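Local coordinates for periplasmic binding protein/LacI transcriptional regulator (Brachyspira murdochii, PDB 4KQC) that probably binds a carbohydrate between two lobes, as do the periplasmic solute-binding proteins that serve ABC transporters, at residues A8-K12 with G91-G95; F18-D24 with Q271-G277; V206-S212 with D244-F250. All coordinates share one frame; numbering follows the deposited sequence. Where two conformers were deposited one is given.

Contact 1 (A8-K12 with G91-G95); sequences AVVSK and GFDSG
The ammonium nitrogen of Lys12 is gripped from three quarters: NZ donates a 2.7 Å hydrogen bond to Ser94 OG, gives another to a water, and forms a longer salt bridge of 3.5 Å with Asp93 OD2. That water donates to Asp93 OD2, 2.9 Å from its oxygen, and so bridges the two charges. OD2 also accepts a weak bond from Ser94 N, which ties the carboxylate back to its own turn. Lys12 gets there by an extended chain beyond CG, crossing the Asp93 side chain at about a right angle. The loops belong to the C-terminal ends of parallel strands 6-10 and 89-92, which strand 66-68 separates, the edge that faces the interlobe cleft in this periplasmic-binding fold; after 89-92, a type II' turn from Phe92 to Gly95 is closed by Gly95 N to Phe92 O. An alanine at Lys12 would remove the ammonium, and Asp93 would probably be left without its charged mate and Ser94 OG without this donor. Phe92 reaches across with CZ 3.5 Å from Val9 CG1. With chi1 at 75°, Phe92 CG stands between backbone N and carbonyl carbon, turning the ring toward strand 6-10, and CE1 lies 3.7 Å from Val10 O.

Contact 2 (F18-D24 with Q271-G277); sequences FWVTVRD and QDPYSIG
Phe18 leaves its helix with CG anti to the backbone N (chi1 178°), a torsion that carries the ring from CB out over Pro273. CG already lies 4.1 Å from Pro273 CB, and CD2 meets both CB and CG of the proline. Pro273 CB sits 3.7 Å from the ring centroid, close to the ring normal, a CH-pi contact over the face. Farther out, CE2 approaches Gln271 NE2 at 3.6 Å, the amide plane turned 36° from the ring, while CZ touches Ile276 CD1. The Gln271 amide is committed to other partners: its OE1 is hydrogen-bonded to Thr111 and its NE2 to Asp251.

The proline is shared by the next turn of helix 18-33. Thr21 turns its methyl, CG2, to Pro273 CG and to Tyr274 N, and Val22 CG2 packs 3.7 Å from Pro273 CB. At the far end Tyr274 CE2 comes 3.9 Å from Asp24 C, and Tyr274 CD2 nears Asp24 CB. The helix segments 18-24 and 273-277 approach to 6.7 Å between axes at a crossing angle of -46°, close enough for backbone to meet backbone. Val22 CA comes 3.5 Å from Pro273 O, and Gly277 CA makes a CA-H...O contact of equal length to Val22 O. A CB on Gly277 would clash with that oxygen, so this close approach depends on the missing side chain.

Asp272 stands at the N-cap of helix 273-288, with a weak capping bond from Ser275 N to its OD1. No conventional hydrogen bond links segments 18-24 and 271-277; their contact rests on apolar packing, one proline-aromatic CH-pi interaction and CA-H...O contacts, and therefore on shape rather than on charge.

Contact 3 (V206-S212 with D244-F250); sequences VLGIYLS and DLVVMGF
Four backbone hydrogen bonds join Leu207, Ile209 and Leu211 to Val246 and Met248, a selenomethionine in this crystal, in parallel register. Val246 N donates to Leu207 O, and Ile209 N returns a bond to Val246 O. Met248 N then reaches Ile209 O, and Leu211 N closes on Met248 O at 2.8 Å. Between these rungs Val247 CA lies 3.3 Å from Ile209 O, a CA-H...O contact. Beyond Met248 the ladder lapses: Leu211 O and Phe250 N are 3.4 Å apart, at a poor angle for a bond.

The side chains form the next layer. On the face bearing Ile209 and Val247, Leu211 CD1 presses on Val247 CG1 at 3.5 Å, tighter than usual for two carbons; with chi1 at -179°, the CG1 branch of Val247 is the one turned to Leu211. At the start of the pair Leu245 CD2 packs against Val206 CG2, 3.7 Å away. At the other end Tyr210 and Phe250 run side by side, pointing the same way, and Phe250 CD2 comes 3.5 Å from Tyr210 OH, edge to edge. Arg157 positions this end: its carbonyl accepts a hydrogen bond from Tyr210 OH, its guanidinium binds Ser212 O, and it makes a cation-pi contact with Phe250.

The two strands belong to a beta-alpha-beta unit within the mixed sheet of the second lobe. Its connecting helix, 214-223, sets Phe220 against Ile209, Leu211 and Val247, whereas helix 113-133 packs on Tyr210, Val246 and Met248, and strand 141-146 continues the sheet beyond 208-211.

Overall arrangement
Contacts 1 and 2 lie on the same side of the chain's centre, 11 Å apart between centres, and share packing through Trp19: its CZ3 comes 3.6 Å from Phe92 CE2, and its CZ2 the same distance from Lys12 CG. Phe18 CE1 likewise meets Asp93 OD1. Contact 3 belongs to the other lobe, its centre about 29 Å from that of contact 1 and 26 Å from that of contact 2. It nevertheless touches contact 2 where Gln271 CG meets Phe250 CE1 at 4.3 Å, near the crossing between lobes. The C-terminal ends of the parallel strands in both sheets look toward the interlobe cleft, where sugars bind in relatives and probably in this protein.

Contact 1 (A8-K12 with G91-G95)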
ATOM      1  N   ALA A   8     -11.081   0.403  21.283  1.00 10.68           N
ATOM      2  CA  ALA A   8      -9.705  -0.034  21.113  1.00 10.59           C
ATOM      3  C   ALA A   8      -9.327   0.029  19.662  1.00 10.57           C
ATOM      4  O   ALA A   8     -10.057  -0.491  18.796  1.00 10.18           O
ATOM      5  CB  ALA A   8      -9.568  -1.468  21.575  1.00 11.36           C
ATOM      6  N   VAL A   9      -8.210   0.691  19.392  1.00 10.32           N
ATOM      7  CA  VAL A   9      -7.640   0.729  18.066  1.00 10.34           C
ATOM      8  C   VAL A   9      -6.261   0.063  18.069  1.00 11.50           C
ATOM      9  O   VAL A   9      -5.341   0.562  18.734  1.00 12.62           O
ATOM     10  CB  VAL A   9      -7.506   2.146  17.513  1.00 10.82           C
ATOM     11  CG1 VAL A   9      -6.943   2.094  16.109  1.00 11.26           C
ATOM     12  CG2 VAL A   9      -8.881   2.822  17.531  1.00 10.57           C
ATOM     13  N   VAL A  10      -6.134  -1.095  17.403  1.00 10.70           N
ATOM     14  CA  VAL A  10      -4.886  -1.832  17.347  1.00 10.57           C
ATOM     15  C   VAL A  10      -4.306  -1.647  15.967  1.00 10.47           C
ATOM     16  O   VAL A  10      -4.880  -2.109  14.989  1.00  9.84           O
ATOM     17  CB  VAL A  10      -5.123  -3.301  17.724  1.00 10.95           C
ATOM     18  CG1 VAL A  10      -3.826  -4.073  17.584  1.00 11.73           C
ATOM     19  CG2 VAL A  10      -5.728  -3.404  19.119  1.00 11.55           C
ATOM     20  N   SER A  11      -3.199  -0.912  15.902  1.00 10.62           N
ATOM     21  CA  SER A  11      -2.632  -0.418  14.686  1.00 11.40           C
ATOM     22  C   SER A  11      -1.399  -1.242  14.311  1.00 11.22           C
ATOM     23  O   SER A  11      -0.979  -2.143  15.107  1.00 11.11           O
ATOM     24  CB  SER A  11      -2.149   1.037  14.919  1.00 12.31           C
ATOM     25  OG  SER A  11      -0.987   1.033  15.756  1.00 14.15           O
ATOM     26  N   LYS A  12      -0.732  -0.904  13.229  1.00 11.68           N
ATOM     27  CA  LYS A  12       0.569  -1.582  12.910  1.00 12.80           C
ATOM     28  C   LYS A  12       1.795  -0.955  13.578  1.00 12.51           C
ATOM     29  O   LYS A  12       2.936  -1.371  13.338  1.00 13.44           O
ATOM     30  CB  LYS A  12       0.772  -1.638  11.405  1.00 13.16           C
ATOM     31  CG  LYS A  12      -0.320  -2.380  10.622  1.00 13.48           C
ATOM     32  CD  LYS A  12       0.111  -2.671   9.203  1.00 14.52           C
ATOM     33  CE  LYS A  12      -1.056  -3.184   8.370  1.00 15.73           C
ATOM     34  NZ  LYS A  12      -0.579  -3.618   7.043  1.00 18.88           N
ATOM     35  N   GLY A  91     -12.301  -3.604  10.506  1.00 10.57           N
ATOM     36  CA  GLY A  91     -10.929  -3.561   9.975  1.00 10.79           C
ATOM     37  C   GLY A  91     -10.571  -2.147   9.487  1.00 10.62           C
ATOM     38  O   GLY A  91     -11.452  -1.346   9.041  1.00 10.39           O
ATOM     39  N   PHE A  92      -9.289  -1.847   9.465  1.00 10.08           N
ATOM     40  CA  PHE A  92      -8.829  -0.662   8.806  1.00 10.56           C
ATOM     41  C   PHE A  92      -7.480  -0.836   8.169  1.00 10.77           C
ATOM     42  O   PHE A  92      -6.734  -1.722   8.529  1.00 10.93           O
ATOM     43  CB  PHE A  92      -8.965   0.585   9.688  1.00 10.10           C
ATOM     44  CG  PHE A  92      -7.956   0.709  10.781  1.00 10.55           C
ATOM     45  CD1 PHE A  92      -7.980  -0.166  11.813  1.00  9.97           C
ATOM     46  CD2 PHE A  92      -7.018   1.724  10.795  1.00 10.83           C
ATOM     47  CE1 PHE A  92      -7.102  -0.054  12.857  1.00 10.86           C
ATOM     48  CE2 PHE A  92      -6.123   1.856  11.833  1.00 11.35           C
ATOM     49  CZ  PHE A  92      -6.153   0.944  12.884  1.00 10.48           C
ATOM     50  N   ASP A  93      -7.162   0.012   7.182  1.00 10.99           N
ATOM     51  CA  ASP A  93      -5.948  -0.239   6.368  1.00 12.62           C
ATOM     52  C   ASP A  93      -6.062  -1.689   5.785  1.00 12.60           C
ATOM     53  O   ASP A  93      -7.160  -2.083   5.361  1.00 14.38           O
ATOM     54  CB  ASP A  93      -4.675  -0.006   7.218  1.00 12.85           C
ATOM     55  CG  ASP A  93      -3.434   0.065   6.398  1.00 15.80           C
ATOM     56  OD1 ASP A  93      -3.266   1.109   5.694  1.00 17.07           O
ATOM     57  OD2 ASP A  93      -2.668  -0.898   6.405  1.00 18.22           O
ATOM     58  N   SER A  94      -5.025  -2.530   5.852  1.00 13.77           N
ATOM     59  CA  SER A  94      -5.179  -3.868   5.324  1.00 14.97           C
ATOM     60  C   SER A  94      -6.143  -4.726   6.148  1.00 14.60           C
ATOM     61  O   SER A  94      -6.526  -5.849   5.690  1.00 14.86           O
ATOM     62  CB  SER A  94      -3.813  -4.536   5.179  1.00 14.90           C
ATOM     63  OG  SER A  94      -3.110  -4.403   6.373  1.00 16.42           O
ATOM     64  N   GLY A  95      -6.502  -4.270   7.365  1.00 13.05           N
ATOM     65  CA  GLY A  95      -7.567  -4.909   8.129  1.00 13.48           C
ATOM     66  C   GLY A  95      -7.220  -6.322   8.540  1.00 12.36           C
ATOM     67  O   GLY A  95      -6.112  -6.580   8.986  1.00 12.79           O
TER
HETATM   68  O   HOH W   1       0.237  -1.123   5.950  1.00 31.42           O

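Contact 2 (F18-D24 with Q271-G277)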
ATOM      1  N   PHE A  18       3.531   7.108   8.287  1.00 14.02           N
ATOM      2  CA  PHE A  18       2.126   6.998   7.848  1.00 12.95           C
ATOM      3  C   PHE A  18       1.219   6.877   9.062  1.00 12.35           C
ATOM      4  O   PHE A  18       0.178   7.476   9.114  1.00 11.91           O
ATOM      5  CB  PHE A  18       2.076   5.743   6.996  1.00 12.99           C
ATOM      6  CG  PHE A  18       0.715   5.350   6.438  1.00 12.42           C
ATOM      7  CD1 PHE A  18      -0.143   4.520   7.132  1.00 11.96           C
ATOM      8  CD2 PHE A  18       0.334   5.752   5.140  1.00 13.50           C
ATOM      9  CE1 PHE A  18      -1.303   4.033   6.554  1.00 12.62           C
ATOM     10  CE2 PHE A  18      -0.867   5.281   4.580  1.00 13.52           C
ATOM     11  CZ  PHE A  18      -1.691   4.462   5.294  1.00 12.79           C
ATOM     12  N   TRP A  19       1.608   6.036  10.025  1.00 11.63           N
ATOM     13  CA  TRP A  19       0.757   5.702  11.146  1.00 11.54           C
ATOM     14  C   TRP A  19       0.586   6.835  12.168  1.00 11.56           C
ATOM     15  O   TRP A  19      -0.421   6.855  12.900  1.00 11.97           O
ATOM     16  CB  TRP A  19       1.209   4.360  11.806  1.00 11.83           C
ATOM     17  CG  TRP A  19       0.868   3.246  10.912  1.00 11.82           C
ATOM     18  CD1 TRP A  19       1.628   2.714   9.944  1.00 12.56           C
ATOM     19  CD2 TRP A  19      -0.399   2.604  10.820  1.00 12.46           C
ATOM     20  NE1 TRP A  19       0.938   1.749   9.264  1.00 12.91           N
ATOM     21  CE2 TRP A  19      -0.320   1.670   9.778  1.00 12.98           C
ATOM     22  CE3 TRP A  19      -1.572   2.693  11.556  1.00 13.98           C
ATOM     23  CZ2 TRP A  19      -1.386   0.853   9.417  1.00 13.87           C
ATOM     24  CZ3 TRP A  19      -2.630   1.840  11.170  1.00 13.43           C
ATOM     25  CH2 TRP A  19      -2.501   0.952  10.123  1.00 13.33           C
ATOM     26  N   VAL A  20       1.492   7.818  12.176  1.00 12.37           N
ATOM     27  CA  VAL A  20       1.294   9.017  12.969  1.00 12.84           C
ATOM     28  C   VAL A  20       0.074   9.795  12.426  1.00 11.89           C
ATOM     29  O   VAL A  20      -0.814  10.273  13.155  1.00 11.98           O
ATOM     30  CB  VAL A  20       2.561   9.862  12.924  1.00 14.23           C
ATOM     31  CG1 VAL A  20       2.381  11.193  13.618  1.00 16.54           C
ATOM     32  CG2 VAL A  20       3.683   9.088  13.595  1.00 13.93           C
ATOM     33  N   THR A  21       0.004   9.844  11.100  1.00 12.02           N
ATOM     34  CA  THR A  21      -1.119  10.514  10.490  1.00 12.02           C
ATOM     35  C   THR A  21      -2.478   9.758  10.665  1.00 11.92           C
ATOM     36  O   THR A  21      -3.532  10.380  10.885  1.00 10.84           O
ATOM     37  CB  THR A  21      -0.849  10.777   9.017  1.00 13.44           C
ATOM     38  OG1 THR A  21       0.399  11.522   8.913  1.00 15.89           O
ATOM     39  CG2 THR A  21      -1.989  11.534   8.427  1.00 14.43           C
ATOM     40  N   VAL A  22      -2.431   8.444  10.618  1.00 10.78           N
ATOM     41  CA  VAL A  22      -3.590   7.645  10.878  1.00 10.51           C
ATOM     42  C   VAL A  22      -4.054   7.945  12.300  1.00 11.13           C
ATOM     43  O   VAL A  22      -5.244   8.073  12.521  1.00 10.23           O
ATOM     44  CB  VAL A  22      -3.306   6.133  10.747  1.00  9.98           C
ATOM     45  CG1 VAL A  22      -4.505   5.301  11.157  1.00  9.57           C
ATOM     46  CG2 VAL A  22      -2.857   5.747   9.329  1.00 10.35           C
ATOM     47  N   ARG A  23      -3.124   7.950  13.250  1.00 11.03           N
ATOM     48  CA  ARG A  23      -3.491   8.264  14.635  1.00 12.33           C
ATOM     49  C   ARG A  23      -4.167   9.592  14.738  1.00 12.12           C
ATOM     50  O   ARG A  23      -5.168   9.714  15.472  1.00 11.68           O
ATOM     51  CB  ARG A  23      -2.336   8.179  15.627  1.00 13.04           C
ATOM     52  CG  ARG A  23      -2.739   8.412  17.079  1.00 14.05           C
ATOM     53  CD  ARG A  23      -1.612   8.089  18.041  1.00 15.15           C
ATOM     54  NE  ARG A  23      -0.478   8.968  17.902  1.00 17.47           N
ATOM     55  CZ  ARG A  23       0.583   9.000  18.700  1.00 20.41           C
ATOM     56  NH1 ARG A  23       0.724   8.117  19.677  1.00 20.66           N
ATOM     57  NH2 ARG A  23       1.515   9.933  18.510  1.00 22.46           N
ATOM     58  N   ASP A  24      -3.642  10.596  14.034  1.00 11.88           N
ATOM     59  CA  ASP A  24      -4.277  11.923  14.069  1.00 13.71           C
ATOM     60  C   ASP A  24      -5.753  11.850  13.637  1.00 12.36           C
ATOM     61  O   ASP A  24      -6.619  12.513  14.271  1.00 12.43           O
ATOM     62  CB  ASP A  24      -3.583  12.904  13.140  1.00 15.29           C
ATOM     63  CG  ASP A  24      -2.163  13.281  13.602  1.00 19.17           C
ATOM     64  OD1 ASP A  24      -1.870  13.204  14.823  1.00 20.63           O
ATOM     65  OD2 ASP A  24      -1.380  13.679  12.701  1.00 22.98           O
ATOM     66  N   GLN A 271      -1.900   6.822  -0.431  1.00 10.08           N
ATOM     67  CA  GLN A 271      -3.139   6.651   0.300  1.00 10.98           C
ATOM     68  C   GLN A 271      -3.508   7.915   1.078  1.00 10.99           C
ATOM     69  O   GLN A 271      -2.850   8.913   0.968  1.00 12.28           O
ATOM     70  CB  GLN A 271      -3.028   5.464   1.255  1.00 11.10           C
ATOM     71  CG  GLN A 271      -2.503   4.132   0.686  1.00 11.78           C
ATOM     72  CD  GLN A 271      -2.448   3.063   1.753  1.00 12.55           C
ATOM     73  OE1 GLN A 271      -3.516   2.643   2.263  1.00 15.40           O
ATOM     74  NE2 GLN A 271      -1.285   2.636   2.134  1.00 13.03           N
ATOM     75  N   ASP A 272      -4.598   7.864   1.853  1.00 11.67           N
ATOM     76  CA  ASP A 272      -5.069   9.030   2.669  1.00 12.38           C
ATOM     77  C   ASP A 272      -5.124   8.553   4.133  1.00 11.64           C
ATOM     78  O   ASP A 272      -6.199   8.151   4.628  1.00 11.60           O
ATOM     79  CB  ASP A 272      -6.433   9.484   2.191  1.00 12.60           C
ATOM     80  CG  ASP A 272      -6.937  10.753   2.893  1.00 13.31           C
ATOM     81  OD1 ASP A 272      -6.389  11.246   3.910  1.00 14.27           O
ATOM     82  OD2 ASP A 272      -7.940  11.373   2.401  1.00 14.64           O
ATOM     83  N   PRO A 273      -3.949   8.498   4.787  1.00 11.04           N
ATOM     84  CA  PRO A 273      -3.887   7.921   6.143  1.00 11.42           C
ATOM     85  C   PRO A 273      -4.790   8.610   7.158  1.00 11.55           C
ATOM     86  O   PRO A 273      -5.448   7.927   7.971  1.00 10.99           O
ATOM     87  CB  PRO A 273      -2.410   8.047   6.511  1.00 11.59           C
ATOM     88  CG  PRO A 273      -1.839   9.079   5.574  1.00 11.84           C
ATOM     89  CD  PRO A 273      -2.603   8.881   4.302  1.00 11.69           C
ATOM     90  N   TYR A 274      -4.920   9.937   7.102  1.00 11.99           N
ATOM     91  CA  TYR A 274      -5.814  10.582   8.026  1.00 11.70           C
ATOM     92  C   TYR A 274      -7.250  10.076   7.928  1.00 11.41           C
ATOM     93  O   TYR A 274      -7.921   9.804   8.926  1.00 12.01           O
ATOM     94  CB  TYR A 274      -5.782  12.076   7.820  1.00 12.89           C
ATOM     95  CG  TYR A 274      -6.565  12.844   8.825  1.00 13.17           C
ATOM     96  CD1 TYR A 274      -7.943  13.037   8.657  1.00 13.96           C
ATOM     97  CD2 TYR A 274      -5.923  13.487   9.882  1.00 13.56           C
ATOM     98  CE1 TYR A 274      -8.658  13.826   9.579  1.00 14.18           C
ATOM     99  CE2 TYR A 274      -6.622  14.284  10.780  1.00 14.43           C
ATOM    100  CZ  TYR A 274      -7.996  14.440  10.616  1.00 15.63           C
ATOM    101  OH  TYR A 274      -8.786  15.212  11.494  1.00 18.51           O
ATOM    102  N   SER A 275      -7.740   9.970   6.707  1.00 11.68           N
ATOM    103  CA  SER A 275      -9.067   9.443   6.462  0.60 11.82           C
ATOM    104  C   SER A 275      -9.235   8.008   6.875  1.00 11.65           C
ATOM    105  O   SER A 275     -10.288   7.632   7.370  1.00 11.40           O
ATOM    106  CB  SER A 275      -9.430   9.579   4.987  0.60 11.87           C
ATOM    107  OG  SER A 275     -10.815   9.311   4.810  0.60 12.77           O
ATOM    108  N   ILE A 276      -8.194   7.204   6.670  1.00 11.29           N
ATOM    109  CA  ILE A 276      -8.218   5.814   7.132  1.00 10.75           C
ATOM    110  C   ILE A 276      -8.464   5.802   8.617  1.00 10.60           C
ATOM    111  O   ILE A 276      -9.326   5.097   9.105  1.00 10.80           O
ATOM    112  CB  ILE A 276      -6.951   5.097   6.742  1.00 10.62           C
ATOM    113  CG1 ILE A 276      -6.917   4.889   5.219  1.00 11.09           C
ATOM    114  CG2 ILE A 276      -6.813   3.791   7.454  1.00 11.28           C
ATOM    115  CD1 ILE A 276      -5.574   4.475   4.659  1.00 11.43           C
ATOM    116  N   GLY A 277      -7.738   6.580   9.357  1.00 10.10           N
ATOM    117  CA  GLY A 277      -7.945   6.587  10.805  1.00 10.15           C
ATOM    118  C   GLY A 277      -9.262   7.197  11.225  1.00 10.61           C
ATOM    119  O   GLY A 277      -9.947   6.684  12.099  1.00 11.48           O
TER

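Contact 3 (V206-S212 with D244-F250)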
ATOM      1  N   VAL A 206      14.308  -4.134 -19.238  1.00 12.83           N
ATOM      2  CA  VAL A 206      12.879  -3.796 -19.114  1.00 13.03           C
ATOM      3  C   VAL A 206      12.658  -2.366 -19.501  1.00 12.70           C
ATOM      4  O   VAL A 206      13.609  -1.562 -19.571  1.00 11.60           O
ATOM      5  CB  VAL A 206      12.333  -4.080 -17.700  1.00 12.13           C
ATOM      6  CG1 VAL A 206      12.541  -5.542 -17.239  1.00 13.06           C
ATOM      7  CG2 VAL A 206      12.933  -3.128 -16.706  1.00 13.21           C
ATOM      8  N   LEU A 207      11.416  -2.012 -19.804  1.00 11.84           N
ATOM      9  CA  LEU A 207      11.082  -0.603 -20.078  1.00 11.71           C
ATOM     10  C   LEU A 207      10.593   0.110 -18.850  1.00 11.57           C
ATOM     11  O   LEU A 207      10.763   1.334 -18.721  1.00 11.53           O
ATOM     12  CB  LEU A 207       9.966  -0.453 -21.143  1.00 12.02           C
ATOM     13  CG  LEU A 207      10.204  -0.912 -22.561  1.00 13.12           C
ATOM     14  CD1 LEU A 207       8.942  -0.641 -23.421  1.00 13.09           C
ATOM     15  CD2 LEU A 207      11.381  -0.095 -23.032  1.00 13.05           C
ATOM     16  N   GLY A 208       9.929  -0.636 -17.973  1.00 11.95           N
ATOM     17  CA  GLY A 208       9.314   0.022 -16.786  1.00 11.26           C
ATOM     18  C   GLY A 208       9.354  -0.925 -15.623  1.00 11.87           C
ATOM     19  O   GLY A 208       9.461  -2.123 -15.800  1.00 11.79           O
ATOM     20  N   ILE A 209       9.218  -0.344 -14.443  1.00 11.89           N
ATOM     21  CA  ILE A 209       9.191  -1.082 -13.211  1.00 11.03           C
ATOM     22  C   ILE A 209       8.161  -0.477 -12.304  1.00 10.50           C
ATOM     23  O   ILE A 209       8.189   0.751 -12.045  1.00 10.61           O
ATOM     24  CB  ILE A 209      10.546  -1.004 -12.533  1.00 12.96           C
ATOM     25  CG1 ILE A 209      11.672  -1.575 -13.448  1.00 13.29           C
ATOM     26  CG2 ILE A 209      10.444  -1.716 -11.197  1.00 13.45           C
ATOM     27  CD1 ILE A 209      13.094  -1.376 -12.887  1.00 15.58           C
ATOM     28  N   TYR A 210       7.220  -1.297 -11.860  1.00  9.42           N
ATOM     29  CA  TYR A 210       6.182  -0.868 -10.876  1.00  9.59           C
ATOM     30  C   TYR A 210       6.593  -1.430  -9.485  1.00  9.93           C
ATOM     31  O   TYR A 210       6.799  -2.641  -9.297  1.00 10.30           O
ATOM     32  CB  TYR A 210       4.813  -1.409 -11.269  1.00 10.52           C
ATOM     33  CG  TYR A 210       3.773  -1.375 -10.173  1.00 10.25           C
ATOM     34  CD1 TYR A 210       3.571  -0.282  -9.364  1.00 11.04           C
ATOM     35  CD2 TYR A 210       2.937  -2.447  -9.970  1.00 11.44           C
ATOM     36  CE1 TYR A 210       2.538  -0.238  -8.419  1.00 10.99           C
ATOM     37  CE2 TYR A 210       1.981  -2.431  -8.996  1.00 11.92           C
ATOM     38  CZ  TYR A 210       1.760  -1.352  -8.237  1.00 11.26           C
ATOM     39  OH  TYR A 210       0.778  -1.416  -7.298  1.00 13.02           O
ATOM     40  N   LEU A 211       6.763  -0.511  -8.535  1.00 10.27           N
ATOM     41  CA  LEU A 211       7.123  -0.764  -7.153  1.00 10.27           C
ATOM     42  C   LEU A 211       5.886  -0.750  -6.260  1.00 11.23           C
ATOM     43  O   LEU A 211       5.289   0.298  -6.098  1.00 12.19           O
ATOM     44  CB  LEU A 211       8.124   0.339  -6.751  1.00 10.82           C
ATOM     45  CG  LEU A 211       9.370   0.546  -7.618  1.00 11.90           C
ATOM     46  CD1 LEU A 211      10.033   1.868  -7.275  1.00 13.90           C
ATOM     47  CD2 LEU A 211      10.280  -0.649  -7.459  1.00 13.26           C
ATOM     48  N   SER A 212       5.408  -1.914  -5.816  1.00 10.30           N
ATOM     49  CA  SER A 212       4.126  -2.038  -5.109  1.00 10.50           C
ATOM     50  C   SER A 212       4.079  -1.486  -3.696  1.00  9.89           C
ATOM     51  O   SER A 212       2.983  -1.392  -3.151  1.00 10.71           O
ATOM     52  CB  SER A 212       3.565  -3.465  -5.179  1.00 11.38           C
ATOM     53  OG  SER A 212       4.344  -4.360  -4.428  1.00 11.93           O
ATOM     54  N   ASP A 244      15.112   5.693 -21.251  1.00 15.11           N
ATOM     55  CA  ASP A 244      15.161   5.758 -19.787  1.00 15.02           C
ATOM     56  C   ASP A 244      14.111   4.841 -19.167  1.00 13.09           C
ATOM     57  O   ASP A 244      13.035   4.697 -19.679  1.00 13.42           O
ATOM     58  CB  ASP A 244      14.876   7.138 -19.299  1.00 17.72           C
ATOM     59  CG  ASP A 244      15.860   8.163 -19.820  1.00 20.44           C
ATOM     60  OD1 ASP A 244      16.887   7.777 -20.386  1.00 22.52           O
ATOM     61  OD2 ASP A 244      15.582   9.339 -19.599  1.00 24.80           O
ATOM     62  N   LEU A 245      14.473   4.224 -18.047  1.00 12.14           N
ATOM     63  CA  LEU A 245      13.515   3.422 -17.314  1.00 11.44           C
ATOM     64  C   LEU A 245      12.396   4.275 -16.757  1.00 11.16           C
ATOM     65  O   LEU A 245      12.673   5.372 -16.268  1.00 12.58           O
ATOM     66  CB  LEU A 245      14.197   2.688 -16.151  1.00 11.98           C
ATOM     67  CG  LEU A 245      15.085   1.568 -16.520  1.00 13.95           C
ATOM     68  CD1 LEU A 245      15.916   1.109 -15.355  1.00 14.60           C
ATOM     69  CD2 LEU A 245      14.259   0.357 -16.945  1.00 14.51           C
ATOM     70  N   VAL A 246      11.179   3.780 -16.887  1.00 10.55           N
ATOM     71  CA  VAL A 246       9.982   4.389 -16.295  1.00 10.44           C
ATOM     72  C   VAL A 246       9.611   3.614 -15.053  1.00 10.50           C
ATOM     73  O   VAL A 246       9.175   2.489 -15.141  1.00 10.41           O
ATOM     74  CB  VAL A 246       8.780   4.424 -17.262  1.00 11.30           C
ATOM     75  CG1 VAL A 246       7.583   5.093 -16.596  1.00 12.01           C
ATOM     76  CG2 VAL A 246       9.191   5.160 -18.546  1.00 12.63           C
ATOM     77  N   VAL A 247       9.831   4.247 -13.922  1.00 10.43           N
ATOM     78  CA  VAL A 247       9.652   3.597 -12.631  1.00  9.73           C
ATOM     79  C   VAL A 247       8.575   4.345 -11.842  1.00  9.69           C
ATOM     80  O   VAL A 247       8.617   5.572 -11.756  1.00 10.35           O
ATOM     81  CB  VAL A 247      10.985   3.552 -11.867  1.00 10.25           C
ATOM     82  CG1 VAL A 247      10.814   2.856 -10.517  1.00 10.59           C
ATOM     83  CG2 VAL A 247      12.095   2.902 -12.706  1.00 11.35           C
HETATM   84  N   MSE A 248       7.607   3.625 -11.304  1.00  9.18           N
HETATM   85  CA  MSE A 248       6.465   4.215 -10.557  1.00 10.00           C
HETATM   86  C   MSE A 248       6.263   3.403  -9.294  1.00 10.31           C
HETATM   87  O   MSE A 248       6.363   2.185  -9.355  1.00 10.16           O
HETATM   88  CB  MSE A 248       5.195   4.265 -11.443  1.00 11.67           C
HETATM   89  CG  MSE A 248       5.467   5.218 -12.614  1.00 12.37           C
HETATM   90 SE   MSE A 248       3.952   5.052 -13.835  0.65 14.39          SE
HETATM   91  CE  MSE A 248       4.604   6.488 -14.997  1.00 13.83           C
ATOM     92  N   GLY A 249       5.815   4.063  -8.232  1.00 10.68           N
ATOM     93  CA  GLY A 249       5.637   3.411  -6.951  1.00 11.48           C
ATOM     94  C   GLY A 249       4.303   3.585  -6.274  1.00 11.11           C
ATOM     95  O   GLY A 249       3.309   3.953  -6.852  1.00 10.59           O
ATOM     96  N   PHE A 250       4.335   3.352  -4.992  1.00 10.68           N
ATOM     97  CA  PHE A 250       3.159   3.289  -4.136  1.00 12.36           C
ATOM     98  C   PHE A 250       3.605   3.724  -2.723  1.00 12.20           C
ATOM     99  O   PHE A 250       4.746   3.424  -2.243  1.00 12.99           O
ATOM    100  CB  PHE A 250       2.694   1.841  -4.110  1.00 12.60           C
ATOM    101  CG  PHE A 250       1.235   1.628  -3.868  1.00 13.69           C
ATOM    102  CD1 PHE A 250       0.613   2.095  -2.702  1.00 15.31           C
ATOM    103  CD2 PHE A 250       0.498   0.957  -4.808  1.00 13.98           C
ATOM    104  CE1 PHE A 250      -0.750   1.873  -2.512  1.00 14.42           C
ATOM    105  CE2 PHE A 250      -0.853   0.733  -4.628  1.00 15.43           C
ATOM    106  CZ  PHE A 250      -1.471   1.213  -3.449  1.00 15.50           C
TER